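Local coordinates for protein putative dihydrodipicolinate synthase (Thermus thermophilus, PDB 2PCQ) that is of unsettled function but belongs to the dihydrodipicolinate synthase family of TIM-barrel proteins, four copies of it forming the assembly, at residues Y111-A116 against E140-H145; A106-Y111 against D133-A138; P146-I151 against Q169-Y174; A89-A94 against P120-H125. All coordinates share one frame; numbering follows the deposited sequence.

Interaction 1. Residues Y111-A116 against E140-H145. With K (potassium ion), chain B.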
# COMPACT_ATOMS: atom_id res chain seq x y z
N TYR A 111 -22.08 10.36 10.33
CA TYR A 111 -21.25 10.73 11.47
C TYR A 111 -21.04 12.24 11.53
O TYR A 111 -21.35 12.88 12.53
CB TYR A 111 -19.89 10.02 11.37
CG TYR A 111 -18.99 10.23 12.57
CD1 TYR A 111 -19.31 9.70 13.82
CD2 TYR A 111 -17.82 10.98 12.45
CE1 TYR A 111 -18.48 9.90 14.92
CE2 TYR A 111 -16.98 11.19 13.55
CZ TYR A 111 -17.32 10.65 14.78
OH TYR A 111 -16.50 10.85 15.86
N TYR A 112 -20.53 12.81 10.44
CA TYR A 112 -20.26 14.24 10.38
C TYR A 112 -21.52 15.10 10.45
O TYR A 112 -21.50 16.17 11.06
CB TYR A 112 -19.47 14.57 9.12
CG TYR A 112 -18.00 14.22 9.23
CD1 TYR A 112 -17.43 13.25 8.40
CD2 TYR A 112 -17.18 14.86 10.15
CE1 TYR A 112 -16.08 12.93 8.50
CE2 TYR A 112 -15.83 14.54 10.26
CZ TYR A 112 -15.28 13.58 9.43
OH TYR A 112 -13.94 13.29 9.52
N GLU A 113 -22.61 14.65 9.84
CA GLU A 113 -23.84 15.43 9.86
C GLU A 113 -24.41 15.47 11.27
O GLU A 113 -24.98 16.47 11.69
CB GLU A 113 -24.85 14.84 8.88
CG GLU A 113 -24.35 14.88 7.44
CD GLU A 113 -25.30 14.23 6.46
OE1 GLU A 113 -26.11 13.38 6.89
OE2 GLU A 113 -25.23 14.56 5.26
N ALA A 114 -24.25 14.38 12.02
CA ALA A 114 -24.74 14.32 13.39
C ALA A 114 -23.96 15.32 14.25
O ALA A 114 -24.55 16.07 15.03
CB ALA A 114 -24.58 12.92 13.94
N LEU A 115 -22.64 15.33 14.10
CA LEU A 115 -21.80 16.24 14.87
C LEU A 115 -22.04 17.70 14.46
O LEU A 115 -22.15 18.58 15.32
CB LEU A 115 -20.32 15.90 14.68
CG LEU A 115 -19.86 14.49 15.08
CD1 LEU A 115 -18.36 14.36 14.81
CD2 LEU A 115 -20.16 14.22 16.54
N ALA A 116 -22.12 17.95 13.16
CA ALA A 116 -22.33 19.30 12.63
C ALA A 116 -23.68 19.87 13.05
O ALA A 116 -23.88 21.08 13.06
CB ALA A 116 -22.23 19.29 11.10
N GLU A 140 -16.81 16.80 -0.69
CA GLU A 140 -17.67 17.63 -1.51
C GLU A 140 -19.14 17.53 -1.10
O GLU A 140 -19.89 18.50 -1.18
CB GLU A 140 -17.51 17.27 -2.99
CG GLU A 140 -18.43 18.06 -3.92
CD GLU A 140 -17.96 18.07 -5.36
OE1 GLU A 140 -17.30 17.11 -5.78
OE2 GLU A 140 -18.27 19.05 -6.08
N ALA A 141 -19.55 16.35 -0.63
CA ALA A 141 -20.92 16.16 -0.19
C ALA A 141 -21.18 16.89 1.12
O ALA A 141 -22.27 17.38 1.36
CB ALA A 141 -21.22 14.67 -0.03
N LEU A 142 -20.15 16.95 1.97
CA LEU A 142 -20.27 17.61 3.27
C LEU A 142 -20.05 19.12 3.21
O LEU A 142 -20.57 19.86 4.05
CB LEU A 142 -19.28 16.99 4.25
CG LEU A 142 -19.56 15.54 4.64
CD1 LEU A 142 -18.35 14.93 5.32
CD2 LEU A 142 -20.78 15.49 5.56
N ALA A 143 -19.29 19.57 2.23
CA ALA A 143 -18.97 20.98 2.07
C ALA A 143 -20.16 21.94 2.09
O ALA A 143 -20.04 23.04 2.59
CB ALA A 143 -18.15 21.19 0.79
N PRO A 144 -21.31 21.56 1.52
CA PRO A 144 -22.42 22.52 1.56
C PRO A 144 -23.00 22.82 2.96
O PRO A 144 -23.58 23.88 3.18
CB PRO A 144 -23.46 21.89 0.63
CG PRO A 144 -22.61 21.13 -0.35
CD PRO A 144 -21.60 20.47 0.57
N HIS A 145 -22.84 21.88 3.89
CA HIS A 145 -23.37 22.04 5.24
C HIS A 145 -22.82 23.28 5.95
O HIS A 145 -21.61 23.42 6.11
CB HIS A 145 -23.06 20.80 6.08
CG HIS A 145 -23.88 20.68 7.32
ND1 HIS A 145 -23.97 21.69 8.25
CD2 HIS A 145 -24.63 19.66 7.80
CE1 HIS A 145 -24.74 21.30 9.25
NE2 HIS A 145 -25.15 20.07 9.00
K K B . -19.67 25.10 4.55
O HOH W 1 -26.63 18.05 10.26
O HOH W 2 -22.36 26.20 3.41
O HOH W 3 -19.35 27.56 6.43
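L142 of helix 136-142 and H145 of the turn after it reach across to Y112, E113 and A116 on helix 107-118. The apolar part belongs to L142, whose side chain runs at about a right angle to that of Y112. Its CD1 lies 3.6 Å from Y112 CD1, oblique to the ring, while CD2 meets Y112 CB and the CG of E113, the latter at 4.1 Å.

H145 supplies the CH-pi part. With CG anti to its backbone N (chi1 -163°), the imidazole swings out toward the helix, and A116 CB settles over one face, 3.8 Å from the ring centroid and offset toward the rim.

The polar link is indirect. Water 1, in the plane of the imidazole at its edge, sits 2.8 Å from H145 NE2 and donates to E113 O at 2.7 Å; ND1 of the same ring is bonded to the backbone N of N147, so both ring nitrogens have partners and the ring's rotation is fixed.

Metal binding comes from the backbone. A type I turn from L142 to H145 points A143 O (2.9 Å) and H145 O (3.0 Å) at the potassium ion, whose protein ligands are completed by V148 O and E170 O.

Beneath this layer lies strand 121-125: Y112 and L142 both rest on L123, A116 rests on L121, and Y112 OH bonds to A94 O at the end of strand 91-94.

Interaction 2. Residues A106-Y111 against D133-A138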
# COMPACT_ATOMS: atom_id res chain seq x y z
N ALA A 106 -22.00 4.76 4.01
CA ALA A 106 -22.59 6.09 4.08
C ALA A 106 -22.62 6.59 5.52
O ALA A 106 -23.02 7.72 5.78
CB ALA A 106 -24.00 6.08 3.49
N GLY A 107 -22.21 5.73 6.45
CA GLY A 107 -22.17 6.11 7.85
C GLY A 107 -21.18 7.24 8.08
O GLY A 107 -21.23 7.92 9.11
N LEU A 108 -20.27 7.44 7.14
CA LEU A 108 -19.28 8.51 7.24
C LEU A 108 -20.00 9.85 7.23
O LEU A 108 -19.71 10.73 8.04
CB LEU A 108 -18.29 8.46 6.07
CG LEU A 108 -17.25 9.59 6.04
CD1 LEU A 108 -16.32 9.48 7.23
CD2 LEU A 108 -16.47 9.52 4.75
N LEU A 109 -20.93 10.01 6.29
CA LEU A 109 -21.69 11.24 6.17
C LEU A 109 -22.60 11.39 7.38
O LEU A 109 -22.75 12.49 7.92
CB LEU A 109 -22.52 11.23 4.88
CG LEU A 109 -21.73 11.07 3.58
CD1 LEU A 109 -22.68 11.02 2.40
CD2 LEU A 109 -20.74 12.21 3.43
N ARG A 110 -23.21 10.29 7.81
CA ARG A 110 -24.10 10.33 8.97
C ARG A 110 -23.33 10.80 10.21
O ARG A 110 -23.87 11.54 11.03
CB ARG A 110 -24.71 8.95 9.25
CG ARG A 110 -25.66 8.46 8.17
CD ARG A 110 -26.56 7.34 8.70
NE ARG A 110 -25.83 6.11 9.01
CZ ARG A 110 -25.45 5.21 8.11
NH1 ARG A 110 -25.73 5.40 6.83
NH2 ARG A 110 -24.80 4.12 8.49
N TYR A 111 -22.08 10.36 10.33
CA TYR A 111 -21.25 10.73 11.47
C TYR A 111 -21.04 12.24 11.53
O TYR A 111 -21.35 12.88 12.53
CB TYR A 111 -19.89 10.02 11.37
CG TYR A 111 -18.99 10.23 12.57
CD1 TYR A 111 -19.31 9.70 13.82
CD2 TYR A 111 -17.82 10.98 12.45
CE1 TYR A 111 -18.48 9.90 14.92
CE2 TYR A 111 -16.98 11.19 13.55
CZ TYR A 111 -17.32 10.65 14.78
OH TYR A 111 -16.50 10.85 15.86
N ASP A 133 -8.98 6.69 4.80
CA ASP A 133 -9.17 7.76 3.84
C ASP A 133 -10.43 8.58 4.12
O ASP A 133 -11.31 8.16 4.86
CB ASP A 133 -9.21 7.16 2.43
CG ASP A 133 -9.22 8.22 1.35
OD1 ASP A 133 -8.49 9.22 1.48
OD2 ASP A 133 -9.95 8.03 0.35
N LEU A 134 -10.47 9.78 3.54
CA LEU A 134 -11.61 10.67 3.63
C LEU A 134 -11.75 11.11 2.17
O LEU A 134 -11.19 12.12 1.76
CB LEU A 134 -11.33 11.88 4.53
CG LEU A 134 -12.48 12.89 4.66
CD1 LEU A 134 -13.76 12.18 5.07
CD2 LEU A 134 -12.12 13.94 5.69
N PRO A 135 -12.47 10.31 1.37
CA PRO A 135 -12.69 10.57 -0.05
C PRO A 135 -13.08 12.00 -0.37
O PRO A 135 -13.83 12.62 0.37
CB PRO A 135 -13.80 9.58 -0.41
CG PRO A 135 -13.53 8.43 0.51
CD PRO A 135 -13.24 9.13 1.81
N LEU A 136 -12.54 12.52 -1.47
CA LEU A 136 -12.86 13.87 -1.89
C LEU A 136 -14.36 13.94 -2.19
O LEU A 136 -14.98 15.00 -2.03
CB LEU A 136 -12.03 14.26 -3.12
CG LEU A 136 -10.52 14.38 -2.85
CD1 LEU A 136 -9.76 14.62 -4.15
CD2 LEU A 136 -10.28 15.52 -1.87
N GLU A 137 -14.94 12.83 -2.62
CA GLU A 137 -16.38 12.78 -2.90
C GLU A 137 -17.15 13.10 -1.63
O GLU A 137 -18.14 13.83 -1.66
CB GLU A 137 -16.81 11.40 -3.40
CG GLU A 137 -16.34 11.00 -4.79
CD GLU A 137 -14.83 10.80 -4.89
OE1 GLU A 137 -14.21 10.38 -3.89
OE2 GLU A 137 -14.27 11.06 -5.98
N ALA A 138 -16.69 12.55 -0.51
CA ALA A 138 -17.34 12.78 0.78
C ALA A 138 -17.16 14.23 1.21
O ALA A 138 -18.08 14.85 1.72
CB ALA A 138 -16.78 11.84 1.83
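L108 is the side chain that bridges from the start of helix 107-118 to the segment leading into helix 136-142. Its CB stays back from residues 133-138. CG, placed on the far side of CB from the main-chain N (chi1 177°), carries the branch outward from its helix and itself approaches only L134 CD1. The closest contacts fall to one methyl, CD2. It lies 3.7 Å from A138 CB, 3.8 Å from L134 CD1 and, more loosely, 4.4 Å from P135 CD, so that it is met by three residues at once. L134 comes to it crosswise, the two leucine side chains running at about a right angle. The other methyl, L108 CD1, also reaches L134 CD1, at 4.3 Å.

L109, one residue on, adds a lighter touch: its CD2 is 4.3 Å from A138 CB and 4.1 Å from A138 O. P135 occupies the N-cap position of helix 136-142, just where the chain turns into that helix. L134 also packs on L123 and H125 of strand 121-125.

No hydrogen bond crosses between the two segments. Apolar carbons do nearly all the touching, and the one polar atom met, A138 O, is met by a methyl; the contact therefore probably rests on van der Waals packing and the hydrophobic effect.

Interaction 3. Residues P146-I151 against Q169-Y174. With K (potassium ion), chain B.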
# COMPACT_ATOMS: atom_id res chain seq x y z
N PRO A 146 -23.70 24.17 6.41
CA PRO A 146 -23.31 25.41 7.11
C PRO A 146 -22.32 25.24 8.26
O PRO A 146 -21.46 26.10 8.47
CB PRO A 146 -24.65 25.97 7.58
CG PRO A 146 -25.59 25.51 6.52
CD PRO A 146 -25.17 24.08 6.32
N ASN A 147 -22.44 24.15 9.02
CA ASN A 147 -21.55 23.92 10.16
C ASN A 147 -20.26 23.15 9.86
O ASN A 147 -19.49 22.86 10.77
CB ASN A 147 -22.30 23.24 11.30
CG ASN A 147 -22.72 24.22 12.39
OD1 ASN A 147 -23.26 23.83 13.42
ND2 ASN A 147 -22.47 25.50 12.15
N VAL A 148 -20.05 22.80 8.60
CA VAL A 148 -18.82 22.12 8.22
C VAL A 148 -17.98 23.26 7.64
O VAL A 148 -18.00 23.51 6.44
CB VAL A 148 -19.07 21.04 7.14
CG1 VAL A 148 -17.74 20.47 6.65
CG2 VAL A 148 -19.94 19.93 7.71
N LEU A 149 -17.26 23.96 8.51
CA LEU A 149 -16.46 25.12 8.12
C LEU A 149 -15.37 24.91 7.09
O LEU A 149 -15.08 25.80 6.28
CB LEU A 149 -15.85 25.76 9.37
CG LEU A 149 -16.84 26.02 10.51
CD1 LEU A 149 -16.15 26.81 11.60
CD2 LEU A 149 -18.06 26.78 9.98
N GLY A 150 -14.75 23.74 7.12
CA GLY A 150 -13.69 23.46 6.17
C GLY A 150 -12.99 22.17 6.52
O GLY A 150 -13.61 21.24 7.03
N ILE A 151 -11.69 22.12 6.26
CA ILE A 151 -10.94 20.91 6.54
C ILE A 151 -9.48 21.15 6.86
O ILE A 151 -8.86 22.07 6.32
CB ILE A 151 -11.01 19.96 5.32
CG1 ILE A 151 -10.33 18.62 5.64
CG2 ILE A 151 -10.33 20.61 4.12
CD1 ILE A 151 -10.54 17.57 4.55
N GLN A 169 -16.27 26.16 -2.59
CA GLN A 169 -16.39 27.53 -2.10
C GLN A 169 -16.96 27.45 -0.69
O GLN A 169 -17.51 26.41 -0.31
CB GLN A 169 -17.31 28.34 -3.00
CG GLN A 169 -16.87 28.39 -4.45
CD GLN A 169 -17.76 29.29 -5.29
OE1 GLN A 169 -17.78 30.51 -5.10
NE2 GLN A 169 -18.49 28.70 -6.22
N GLU A 170 -16.85 28.53 0.07
CA GLU A 170 -17.35 28.51 1.45
C GLU A 170 -16.74 27.31 2.16
O GLU A 170 -17.41 26.63 2.94
CB GLU A 170 -18.87 28.39 1.47
CG GLU A 170 -19.63 29.59 0.93
CD GLU A 170 -21.14 29.43 1.05
OE1 GLU A 170 -21.59 28.37 1.54
OE2 GLU A 170 -21.87 30.36 0.66
N PHE A 171 -15.46 27.03 1.87
CA PHE A 171 -14.78 25.90 2.48
C PHE A 171 -13.34 26.28 2.80
O PHE A 171 -12.49 26.38 1.91
CB PHE A 171 -14.83 24.70 1.53
CG PHE A 171 -14.62 23.39 2.21
CD1 PHE A 171 -13.47 22.64 1.97
CD2 PHE A 171 -15.57 22.89 3.09
CE1 PHE A 171 -13.28 21.41 2.59
CE2 PHE A 171 -15.39 21.66 3.72
CZ PHE A 171 -14.24 20.92 3.47
N ARG A 172 -13.08 26.48 4.08
CA ARG A 172 -11.77 26.91 4.56
C ARG A 172 -10.78 25.76 4.70
O ARG A 172 -10.98 24.83 5.48
CB ARG A 172 -11.96 27.64 5.88
CG ARG A 172 -12.90 28.84 5.74
CD ARG A 172 -13.34 29.36 7.09
NE ARG A 172 -12.20 29.76 7.90
CZ ARG A 172 -12.27 30.05 9.19
NH1 ARG A 172 -13.44 29.96 9.82
NH2 ARG A 172 -11.18 30.42 9.85
N VAL A 173 -9.71 25.85 3.93
CA VAL A 173 -8.69 24.81 3.92
C VAL A 173 -7.45 25.13 4.73
O VAL A 173 -6.81 26.16 4.52
CB VAL A 173 -8.24 24.50 2.47
CG1 VAL A 173 -7.16 23.44 2.48
CG2 VAL A 173 -9.45 24.06 1.64
N TYR A 174 -7.13 24.24 5.65
CA TYR A 174 -5.95 24.37 6.49
C TYR A 174 -5.06 23.16 6.25
O TYR A 174 -5.54 22.02 6.24
CB TYR A 174 -6.34 24.44 7.97
CG TYR A 174 -6.56 25.86 8.43
CD1 TYR A 174 -5.48 26.64 8.86
CD2 TYR A 174 -7.81 26.46 8.34
CE1 TYR A 174 -5.65 27.98 9.17
CE2 TYR A 174 -7.99 27.81 8.66
CZ TYR A 174 -6.90 28.56 9.07
OH TYR A 174 -7.04 29.90 9.35
K K B . -19.67 25.10 4.55
O HOH W 3 -19.35 27.56 6.43
O HOH W 2 -22.36 26.20 3.41
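F171, just before strand 172-175, lies flat against the backbone of G150 in strand 148-153, and this is the tight part of the contact. G150 CA sits over one face of the ring, 3.7 Å from its centroid and displaced toward the rim, in a CH-pi contact. V148 CG1 comes to the edge of the ring near its plane, and I151 CG2 touches F171 CE1 at 3.4 Å from an oblique direction. On the strand side G150 CA also makes a CA-H...O contact with R172 O at 3.1 Å, a close approach that glycine allows because it has no side chain to collide with that oxygen.

Three backbone bonds zip up the parallel pairing. R172 N donates to L149 O at 3.0 Å, I151 N reaches R172 O at 2.9 Å, and Y174 N meets I151 O at 2.9 Å.

The looser side faces solvent around E170 and P146. Here V148 O (3.0 Å) and E170 O (3.2 Å) both coordinate the potassium ion, and water 2 bridges the metal to E170 OE1, while water 3 links it to P146 O.

The chemistry thus changes along the pair: a cation joins carbonyl oxygens where the strands start, and N-H donors take over further in. With neutral carbonyl ligands, the carboxylate of E170, reached through water, would probably offset part of the metal's charge.

Interaction 4. Residues A89-A94 against P120-H125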
# COMPACT_ATOMS: atom_id res chain seq x y z
N ALA A 89 -15.05 26.20 22.81
CA ALA A 89 -14.32 25.95 21.57
C ALA A 89 -15.05 26.55 20.37
O ALA A 89 -16.27 26.46 20.27
CB ALA A 89 -14.13 24.45 21.35
N MSE A 90 -14.28 27.16 19.47
CA MSE A 90 -14.80 27.78 18.26
C MSE A 90 -15.36 26.72 17.31
O MSE A 90 -16.35 26.94 16.62
CB MSE A 90 -13.68 28.59 17.60
CG MSE A 90 -13.75 28.66 16.10
SE MSE A 90 -12.28 29.73 15.46
CE MSE A 90 -10.83 28.49 15.94
N ALA A 91 -14.71 25.56 17.29
CA ALA A 91 -15.15 24.47 16.43
C ALA A 91 -14.39 23.19 16.75
O ALA A 91 -13.39 23.22 17.46
CB ALA A 91 -14.97 24.84 14.96
N LEU A 92 -14.87 22.08 16.21
CA LEU A 92 -14.24 20.79 16.40
C LEU A 92 -13.42 20.47 15.16
O LEU A 92 -13.63 21.05 14.10
CB LEU A 92 -15.29 19.69 16.57
CG LEU A 92 -16.29 19.79 17.73
CD1 LEU A 92 -17.40 18.78 17.50
CD2 LEU A 92 -15.59 19.53 19.05
N LEU A 93 -12.47 19.55 15.31
CA LEU A 93 -11.65 19.07 14.21
C LEU A 93 -11.84 17.57 14.38
O LEU A 93 -11.15 16.94 15.17
CB LEU A 93 -10.19 19.47 14.40
CG LEU A 93 -9.63 20.35 13.27
CD1 LEU A 93 -8.19 20.75 13.56
CD2 LEU A 93 -9.70 19.59 11.96
N ALA A 94 -12.80 17.01 13.66
CA ALA A 94 -13.13 15.60 13.79
C ALA A 94 -12.62 14.68 12.69
O ALA A 94 -12.75 14.96 11.50
CB ALA A 94 -14.64 15.44 13.92
N PRO A 120 -20.10 23.52 15.15
CA PRO A 120 -19.34 23.79 13.93
C PRO A 120 -18.10 22.91 13.98
O PRO A 120 -17.57 22.64 15.06
CB PRO A 120 -18.99 25.28 14.05
CG PRO A 120 -20.10 25.82 14.94
CD PRO A 120 -20.25 24.74 15.96
N LEU A 121 -17.67 22.44 12.82
CA LEU A 121 -16.49 21.61 12.77
C LEU A 121 -15.72 21.65 11.47
O LEU A 121 -16.23 22.06 10.42
CB LEU A 121 -16.82 20.14 13.12
CG LEU A 121 -17.46 19.06 12.22
CD1 LEU A 121 -18.93 18.92 12.54
CD2 LEU A 121 -17.25 19.34 10.75
N PHE A 122 -14.46 21.22 11.55
CA PHE A 122 -13.58 21.12 10.40
C PHE A 122 -13.37 19.62 10.23
O PHE A 122 -13.30 18.89 11.22
CB PHE A 122 -12.23 21.77 10.70
CG PHE A 122 -12.23 23.27 10.59
CD1 PHE A 122 -11.92 23.89 9.39
CD2 PHE A 122 -12.52 24.06 11.70
CE1 PHE A 122 -11.90 25.28 9.28
CE2 PHE A 122 -12.50 25.44 11.61
CZ PHE A 122 -12.19 26.06 10.40
N LEU A 123 -13.31 19.16 8.99
CA LEU A 123 -13.06 17.75 8.74
C LEU A 123 -11.57 17.59 9.04
O LEU A 123 -10.78 18.51 8.80
CB LEU A 123 -13.36 17.40 7.27
CG LEU A 123 -14.78 17.73 6.80
CD1 LEU A 123 -14.97 17.24 5.37
CD2 LEU A 123 -15.80 17.07 7.73
N TYR A 124 -11.18 16.43 9.58
CA TYR A 124 -9.79 16.20 9.94
C TYR A 124 -9.23 15.01 9.18
O TYR A 124 -9.54 13.86 9.49
CB TYR A 124 -9.68 15.95 11.45
CG TYR A 124 -8.31 16.23 12.05
CD1 TYR A 124 -8.16 16.35 13.43
CD2 TYR A 124 -7.19 16.42 11.25
CE1 TYR A 124 -6.93 16.66 14.00
CE2 TYR A 124 -5.94 16.73 11.81
CZ TYR A 124 -5.83 16.85 13.19
OH TYR A 124 -4.62 17.20 13.76
N HIS A 125 -8.42 15.29 8.17
CA HIS A 125 -7.81 14.24 7.36
C HIS A 125 -6.32 14.12 7.71
O HIS A 125 -5.51 14.93 7.26
CB HIS A 125 -7.97 14.56 5.87
CG HIS A 125 -7.43 13.50 4.96
ND1 HIS A 125 -7.80 12.18 5.05
CD2 HIS A 125 -6.56 13.58 3.93
CE1 HIS A 125 -7.18 11.48 4.11
NE2 HIS A 125 -6.42 12.31 3.42
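L92 O receives the shortest hydrogen bond of this strand pair, from F122 N at 2.7 Å, with an N-H...O angle of 160°. The same oxygen also takes a CA-H...O contact from L121 CA at 3.2 Å, and the edge of the F122 ring lies near it. Three more backbone bonds continue the ladder between strands 91-94 and 121-125: L92 N to P120 O, A94 N to F122 O at 3.1 Å, and Y124 N to A94 O. In the last of these the donor stands well above the carbonyl plane, 45° out of it.

On the face carrying L93 and F122, L93 does most of the touching. Its CD2 is 3.6 Å from F122 CB, the two side chains crossing at a slant, and also hangs over one face of the Y124 ring, 4.1 Å from the centroid. A chi1 of -157°, which swings CG away from the main-chain nitrogen, brings the Y124 ring alongside L93, while its OH goes on to bond K152 NZ and S40 N. A91 CB fills in beside F122 CD2.

The other face, with L92, A94, L121 and L123, is turned toward helix 107-118: L92 CB meets L121 CB at 3.8 Å, and L115 packs on A94 and L121. Two parallel neighbours joined through that helix make a beta-alpha-beta crossover, the repeating unit from which the closed eight-stranded TIM barrel is built.

Overall arrangement
Interactions 3 and 4 are neighbouring pairings of one barrel sheet, strand 121-125 standing next to strand 148-153, with the G150 O to L123 N bond between them. Interactions 1 and 2 lie in the outer layer, both joining helices 107-118 and 136-142 and sharing Y111; L109 CD2 packs on L142 CG where they meet. Chemistry follows place: backbone hydrogen bonds rule in the sheet, side-chain packing between the helices. Interaction 4 is the most deeply buried, and interaction 2 has no hydrogen bond and is almost wholly apolar, whereas interactions 1 and 3 share the potassium ion, each giving it two carbonyls, and waters 2 and 3.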